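Local structure of putative periplasmic protein (Bacteroides vulgatus ATCC 8482, 3DUE) at residues A[78-83]-A[118-123]; A[34-37]-A[42-45]. The protein is of unknown function but is a putative periplasmic protein of the PepSY-like group that possibly acts as an inhibitor. All coordinates share one frame; numbering follows the deposited sequence. Where two conformers were deposited one is given.

Interaction 1: residues A[78-83]-A[118-123]; sequences PDAIKK and MQFNVI
Pro78 O, at the N-cap position right before helix 79-88, accepts two backbone N-H groups, from Lys82 N at 3.1 Å and, more weakly, from Ile81 N. The first turn of this helix packs against loop 118-121 of the hairpin of strands 113-117 and 122-126, and the side-chain contact is carried by Phe120. Ala80 CB sits over one face of the Phe120 ring, 3.6 Å from its centroid and 22° off the normal, a CH-pi contact leaning toward the CG/CD2 rim. Two neighbours approach the ring obliquely: Pro78 CB lies 3.7 Å from Phe120 CZ, and Ile81 CG1 is 3.7 Å from Phe120 CD1, with the isoleucine and phenylalanine side chains crossing at about a right angle. Phe120 CG is anti to the carbonyl carbon (chi1 -53°), which turns the ring toward the helix, and a positive phi of 70° marks the turn. Asp117 OD1 takes the N-H groups of Gln119 and Asn121, bracing this turn. Tyr104 of strand 103-108 meets the Phe120 ring at nearly parallel planes and also touches Pro78 and Ile81. On the ring face opposite Ala80, Met118 O lies 3.8 Å above the plane, offset toward the rim.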
ATOM      1  N   PRO A  78       3.259  10.246  -0.525  1.00 26.64           N
ATOM      2  CA  PRO A  78       3.545  11.477  -1.271  1.00 27.81           C
ATOM      3  C   PRO A  78       3.438  12.716  -0.362  1.00 28.03           C
ATOM      4  O   PRO A  78       2.530  12.813   0.457  1.00 27.17           O
ATOM      5  CB  PRO A  78       2.475  11.474  -2.378  1.00 27.15           C
ATOM      6  CG  PRO A  78       2.080  10.050  -2.517  1.00 27.72           C
ATOM      7  CD  PRO A  78       2.174   9.462  -1.149  1.00 27.41           C
ATOM      8  N   ASP A  79       4.383  13.639  -0.486  1.00 29.26           N
ATOM      9  CA  ASP A  79       4.405  14.849   0.338  1.00 29.77           C
ATOM     10  C   ASP A  79       3.102  15.633   0.385  1.00 27.78           C
ATOM     11  O   ASP A  79       2.717  16.117   1.448  1.00 27.33           O
ATOM     12  CB  ASP A  79       5.540  15.787  -0.100  1.00 33.11           C
ATOM     13  CG  ASP A  79       6.848  15.498   0.620  1.00 36.40           C
ATOM     14  OD1 ASP A  79       7.085  14.353   1.084  1.00 38.44           O
ATOM     15  OD2 ASP A  79       7.650  16.440   0.747  1.00 40.31           O
ATOM     16  N   ALA A  80       2.441  15.794  -0.763  1.00 25.75           N
ATOM     17  CA  ALA A  80       1.176  16.541  -0.818  1.00 24.96           C
ATOM     18  C   ALA A  80       0.120  15.947   0.124  1.00 23.62           C
ATOM     19  O   ALA A  80      -0.657  16.659   0.773  1.00 24.79           O
ATOM     20  CB  ALA A  80       0.649  16.576  -2.261  1.00 24.92           C
ATOM     21  N   ILE A  81       0.099  14.627   0.187  1.00 23.51           N
ATOM     22  CA  ILE A  81      -0.844  13.903   1.039  1.00 21.63           C
ATOM     23  C   ILE A  81      -0.441  14.037   2.498  1.00 22.79           C
ATOM     24  O   ILE A  81      -1.277  14.307   3.358  1.00 23.67           O
ATOM     25  CB  ILE A  81      -0.927  12.429   0.612  1.00 21.18           C
ATOM     26  CG1 ILE A  81      -1.591  12.317  -0.796  1.00 19.65           C
ATOM     27  CG2 ILE A  81      -1.659  11.621   1.706  1.00 18.70           C
ATOM     28  CD1 ILE A  81      -1.660  10.975  -1.376  1.00 19.26           C
ATOM     29  N   LYS A  82       0.833  13.821   2.798  1.00 24.35           N
ATOM     30  CA  LYS A  82       1.314  14.024   4.166  1.00 26.35           C
ATOM     31  C   LYS A  82       0.948  15.379   4.703  1.00 25.31           C
ATOM     32  O   LYS A  82       0.471  15.514   5.821  1.00 25.37           O
ATOM     33  CB  LYS A  82       2.830  13.865   4.242  1.00 29.04           C
ATOM     34  CG  LYS A  82       3.224  12.423   4.126  1.00 31.69           C
ATOM     35  CD  LYS A  82       4.630  12.138   4.670  1.00 33.81           C
ATOM     36  CE  LYS A  82       5.718  12.558   3.739  1.00 34.55           C
ATOM     37  NZ  LYS A  82       6.962  11.759   3.993  1.00 35.99           N
ATOM     38  N   LYS A  83       1.208  16.395   3.900  1.00 25.08           N
ATOM     39  CA  LYS A  83       0.932  17.787   4.274  1.00 24.31           C
ATOM     40  C   LYS A  83      -0.556  18.038   4.521  1.00 23.73           C
ATOM     41  O   LYS A  83      -0.951  18.710   5.471  1.00 23.10           O
ATOM     42  CB  LYS A  83       1.459  18.699   3.172  1.00 24.04           C
HETATM   43  N   MSE A 118      -4.415  12.152  -9.020  1.00 23.16           N
HETATM   44  CA  MSE A 118      -2.937  12.140  -9.165  1.00 23.60           C
HETATM   45  C   MSE A 118      -2.274  13.494  -8.950  1.00 21.55           C
HETATM   46  O   MSE A 118      -1.055  13.593  -8.718  1.00 22.12           O
HETATM   47  CB  MSE A 118      -2.550  11.585 -10.536  1.00 24.37           C
HETATM   48  CG  MSE A 118      -2.767  10.089 -10.709  1.00 24.79           C
HETATM   49 SE   MSE A 118      -1.611   9.065  -9.555  0.75 25.28          SE
HETATM   50  CE  MSE A 118      -2.862   8.286  -8.322  1.00 25.15           C
ATOM     51  N   GLN A 119      -3.087  14.534  -9.019  1.00 20.05           N
ATOM     52  CA  GLN A 119      -2.609  15.892  -8.784  0.50 19.65           C
ATOM     53  C   GLN A 119      -2.917  16.328  -7.364  1.00 19.66           C
ATOM     54  O   GLN A 119      -2.713  17.483  -6.990  1.00 20.11           O
ATOM     55  CB  GLN A 119      -3.201  16.856  -9.814  0.50 19.00           C
ATOM     56  CG  GLN A 119      -2.727  16.533 -11.211  0.50 19.17           C
ATOM     57  CD  GLN A 119      -1.208  16.636 -11.363  0.50 19.12           C
ATOM     58  OE1 GLN A 119      -0.576  17.642 -10.976  0.50 15.72           O
ATOM     59  NE2 GLN A 119      -0.616  15.595 -11.950  0.50 19.64           N
ATOM     60  N   PHE A 120      -3.409  15.390  -6.563  1.00 18.50           N
ATOM     61  CA  PHE A 120      -3.699  15.650  -5.162  1.00 19.80           C
ATOM     62  C   PHE A 120      -4.860  16.569  -4.872  1.00 19.93           C
ATOM     63  O   PHE A 120      -4.938  17.161  -3.809  1.00 19.37           O
ATOM     64  CB  PHE A 120      -2.431  16.090  -4.440  1.00 21.71           C
ATOM     65  CG  PHE A 120      -1.296  15.142  -4.641  1.00 21.38           C
ATOM     66  CD1 PHE A 120      -1.345  13.888  -4.108  1.00 22.29           C
ATOM     67  CD2 PHE A 120      -0.186  15.509  -5.364  1.00 23.00           C
ATOM     68  CE1 PHE A 120      -0.312  13.021  -4.292  1.00 23.13           C
ATOM     69  CE2 PHE A 120       0.844  14.625  -5.575  1.00 22.72           C
ATOM     70  CZ  PHE A 120       0.775  13.383  -5.025  1.00 23.20           C
ATOM     71  N   ASN A 121      -5.790  16.661  -5.811  1.00 18.67           N
ATOM     72  CA  ASN A 121      -7.067  17.296  -5.511  1.00 18.16           C
ATOM     73  C   ASN A 121      -7.861  16.317  -4.652  1.00 18.34           C
ATOM     74  O   ASN A 121      -7.879  15.141  -4.966  1.00 17.11           O
ATOM     75  CB  ASN A 121      -7.820  17.555  -6.798  1.00 17.92           C
ATOM     76  CG  ASN A 121      -7.124  18.547  -7.666  1.00 18.07           C
ATOM     77  OD1 ASN A 121      -6.981  19.722  -7.297  1.00 17.93           O
ATOM     78  ND2 ASN A 121      -6.721  18.106  -8.857  1.00 17.21           N
ATOM     79  N   VAL A 122      -8.459  16.789  -3.564  1.00 17.52           N
ATOM     80  CA  VAL A 122      -9.300  15.932  -2.743  1.00 17.12           C
ATOM     81  C   VAL A 122     -10.625  15.720  -3.491  1.00 17.20           C
ATOM     82  O   VAL A 122     -11.307  16.670  -3.857  1.00 13.98           O
ATOM     83  CB  VAL A 122      -9.494  16.540  -1.340  1.00 17.81           C
ATOM     84  CG1 VAL A 122     -10.549  15.762  -0.527  1.00 18.60           C
ATOM     85  CG2 VAL A 122      -8.128  16.527  -0.609  1.00 19.49           C
ATOM     86  N   ILE A 123     -10.932  14.463  -3.791  1.00 17.87           N
ATOM     87  CA  ILE A 123     -12.149  14.109  -4.517  1.00 21.07           C
ATOM     88  C   ILE A 123     -13.303  13.754  -3.580  1.00 22.46           C
ATOM     89  O   ILE A 123     -14.434  14.173  -3.796  1.00 23.52           O
ATOM     90  CB  ILE A 123     -11.898  12.930  -5.469  1.00 22.75           C
ATOM     91  CG1 ILE A 123     -10.729  13.236  -6.399  1.00 23.34           C
ATOM     92  CG2 ILE A 123     -13.139  12.632  -6.290  1.00 22.86           C
ATOM     93  CD1 ILE A 123     -10.893  14.511  -7.202  1.00 22.03           C
TER

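Interaction 2: residues A[34-37]-A[42-45]; sequences KMET and KSYD
A beta hairpin of strands 30-38 and 41-48, next to one edge of the antiparallel sheet, contains this contact. Lys34 and Asp45 form a hydrogen-bonded pair through Lys34 N to Asp45 O at 3.0 Å and Asp45 N to Lys34 O at 2.9 Å; Glu36 and Ser43 form another, its shorter bond running from Glu36 N to Ser43 O at 2.7 Å, almost straight at 174°. Met35 with Tyr44 and Thr37 with Lys42 are the non-hydrogen-bonded pairs, their side chains on the other face from Lys34, Glu36, Ser43 and Asp45. Met35, a selenomethionine, runs alongside Tyr44 in the same direction: with CG anti to the backbone N (chi1 -177°), Met35 CG reaches Tyr44 CE1 at 3.6 Å. Its selenium meets the ring obliquely in a Met-aromatic contact, but Met35 has two deposited conformers, so the place of this atom is less certain. Leu13 and Pro14 also touch Tyr44. On the face of Lys34 and Asp45, Ser43 OG lies 3.3 Å from Glu36 CB, and Glu36 CG comes within 3.5 Å of Asp45 OD1. The Glu36 chain bends at CB-CG (chi2 -85°), bringing its carboxylate to Lys34, whose NZ donates at 2.8 Å in a salt bridge that meets Glu36 OE2 on its anti side, somewhat out of the carboxylate plane. Asp45 OD2 makes a salt bridge with Lys53, and the methylenes of Lys34 cover Asp45 CB. The two carboxylates, nearly perpendicular in plane, are therefore each paired with a lysine of their own. Lys34 and Lys53 would be expected to offset the repulsion between Glu36 and Asp45 and to favour their ionised forms, while on the reverse face Met35 packs on the Tyr44 ring and, less certainly, the aliphatic part of Lys42.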
ATOM      1  N   LYS A  34       2.248 -14.154  -2.772  1.00 24.48           N
ATOM      2  CA  LYS A  34       1.619 -14.741  -3.937  1.00 25.15           C
ATOM      3  C   LYS A  34       1.597 -13.788  -5.116  1.00 24.69           C
ATOM      4  O   LYS A  34       1.801 -12.574  -4.991  1.00 23.74           O
ATOM      5  CB  LYS A  34       0.149 -15.163  -3.651  1.00 26.38           C
ATOM      6  CG  LYS A  34      -0.784 -13.986  -3.372  1.00 27.67           C
ATOM      7  CD  LYS A  34      -2.233 -14.390  -3.115  1.00 27.95           C
ATOM      8  CE  LYS A  34      -3.042 -13.115  -2.713  1.00 28.42           C
ATOM      9  NZ  LYS A  34      -4.492 -13.376  -2.389  1.00 30.61           N
HETATM   10  N   MSE A  35       1.369 -14.387  -6.272  1.00 24.39           N
HETATM   11  CA  MSE A  35       1.173 -13.638  -7.490  0.80 26.55           C
HETATM   12  C   MSE A  35      -0.270 -13.877  -7.901  1.00 24.08           C
HETATM   13  O   MSE A  35      -0.745 -14.994  -7.818  1.00 23.70           O
HETATM   14  CB  MSE A  35       2.120 -14.106  -8.586  0.80 27.54           C
HETATM   15  CG  MSE A  35       1.985 -13.280  -9.834  0.80 29.67           C
HETATM   16 SE   MSE A  35       3.029 -14.000 -11.289  0.60 33.03          SE
HETATM   17  CE  MSE A  35       2.337 -15.903 -11.256  0.80 30.11           C
ATOM     18  N   GLU A  36      -0.953 -12.803  -8.316  1.00 24.30           N
ATOM     19  CA  GLU A  36      -2.357 -12.816  -8.741  1.00 24.05           C
ATOM     20  C   GLU A  36      -2.437 -12.372 -10.212  1.00 25.83           C
ATOM     21  O   GLU A  36      -1.543 -11.702 -10.702  1.00 23.46           O
ATOM     22  CB  GLU A  36      -3.194 -11.808  -7.909  1.00 25.67           C
ATOM     23  CG  GLU A  36      -3.546 -12.149  -6.468  1.00 26.61           C
ATOM     24  CD  GLU A  36      -4.795 -13.020  -6.235  1.00 31.31           C
ATOM     25  OE1 GLU A  36      -5.368 -13.619  -7.207  1.00 30.73           O
ATOM     26  OE2 GLU A  36      -5.210 -13.106  -5.037  1.00 32.75           O
ATOM     27  N   THR A  37      -3.509 -12.775 -10.912  1.00 22.62           N
ATOM     28  CA  THR A  37      -3.724 -12.314 -12.246  1.00 24.75           C
ATOM     29  C   THR A  37      -5.144 -11.774 -12.364  1.00 23.22           C
ATOM     30  O   THR A  37      -6.067 -12.270 -11.712  1.00 23.56           O
ATOM     31  CB  THR A  37      -3.529 -13.436 -13.267  1.00 26.33           C
ATOM     32  OG1 THR A  37      -4.552 -14.419 -13.087  1.00 27.53           O
ATOM     33  CG2 THR A  37      -2.158 -14.064 -13.118  1.00 26.99           C
ATOM     34  N   LYS A  42      -0.733  -8.639 -13.896  1.00 28.68           N
ATOM     35  CA  LYS A  42      -0.260  -9.430 -12.787  1.00 27.97           C
ATOM     36  C   LYS A  42      -0.074  -8.491 -11.652  1.00 27.04           C
ATOM     37  O   LYS A  42       0.172  -7.281 -11.861  1.00 25.27           O
ATOM     38  CB  LYS A  42       1.056 -10.131 -13.104  1.00 29.66           C
ATOM     39  CG  LYS A  42       0.953 -11.240 -14.131  1.00 31.66           C
ATOM     40  CD  LYS A  42       2.350 -11.708 -14.529  1.00 32.97           C
ATOM     41  CE  LYS A  42       2.306 -12.575 -15.766  1.00 33.55           C
ATOM     42  NZ  LYS A  42       3.639 -12.778 -16.436  1.00 33.97           N
ATOM     43  N   SER A  43      -0.270  -9.030 -10.451  1.00 24.40           N
ATOM     44  CA  SER A  43      -0.034  -8.313  -9.223  1.00 24.31           C
ATOM     45  C   SER A  43       0.599  -9.286  -8.224  1.00 24.25           C
ATOM     46  O   SER A  43       0.506 -10.505  -8.376  1.00 22.72           O
ATOM     47  CB  SER A  43      -1.283  -7.664  -8.670  1.00 26.45           C
ATOM     48  OG  SER A  43      -2.274  -8.621  -8.376  1.00 25.90           O
ATOM     49  N   TYR A  44       1.245  -8.716  -7.217  1.00 22.60           N
ATOM     50  CA  TYR A  44       1.950  -9.474  -6.207  1.00 23.07           C
ATOM     51  C   TYR A  44       1.446  -9.022  -4.838  1.00 22.74           C
ATOM     52  O   TYR A  44       1.171  -7.838  -4.678  1.00 23.04           O
ATOM     53  CB  TYR A  44       3.448  -9.170  -6.342  1.00 23.16           C
ATOM     54  CG  TYR A  44       4.001  -9.590  -7.670  1.00 23.59           C
ATOM     55  CD1 TYR A  44       4.452 -10.893  -7.864  1.00 24.15           C
ATOM     56  CD2 TYR A  44       4.072  -8.696  -8.740  1.00 24.27           C
ATOM     57  CE1 TYR A  44       4.926 -11.285  -9.060  1.00 24.20           C
ATOM     58  CE2 TYR A  44       4.576  -9.077  -9.954  1.00 22.93           C
ATOM     59  CZ  TYR A  44       4.989 -10.387 -10.111  1.00 24.63           C
ATOM     60  OH  TYR A  44       5.526 -10.817 -11.298  1.00 24.13           O
ATOM     61  N   ASP A  45       1.266  -9.952  -3.912  1.00 23.31           N
ATOM     62  CA  ASP A  45       0.804  -9.620  -2.548  1.00 24.98           C
ATOM     63  C   ASP A  45       1.733 -10.249  -1.546  1.00 24.59           C
ATOM     64  O   ASP A  45       2.208 -11.363  -1.774  1.00 26.46           O
ATOM     65  CB  ASP A  45      -0.628 -10.059  -2.304  1.00 27.29           C
ATOM     66  CG  ASP A  45      -1.617  -9.378  -3.273  1.00 30.21           C
ATOM     67  OD1 ASP A  45      -1.793  -9.890  -4.378  1.00 33.12           O
ATOM     68  OD2 ASP A  45      -2.226  -8.333  -2.907  1.00 32.69           O
TER

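From the N terminus the chain passes through strand 6-7 and helix 15-24, enters strand 30-38, turns, and returns along strand 41-48; interaction 2 closes this short hairpin before the chain goes on through strands 53-56 and 62-66. Interaction 1 opens later, at residues 78-83, and closes a longer loop at 118-123 that takes in helix 79-88 and strands 94-99, 103-108 and 113-117. The two contacts follow in series, neither enclosing nor crossing the other. They lie on opposite sides of the chain's centre, their own centres 27 Å apart, and both reach the same antiparallel sheet: interaction 2 pairs two strands next to edge strand 6-7; interaction 1 packs the start of helix 79-88 on the loop leading into the other edge strand, 122-126.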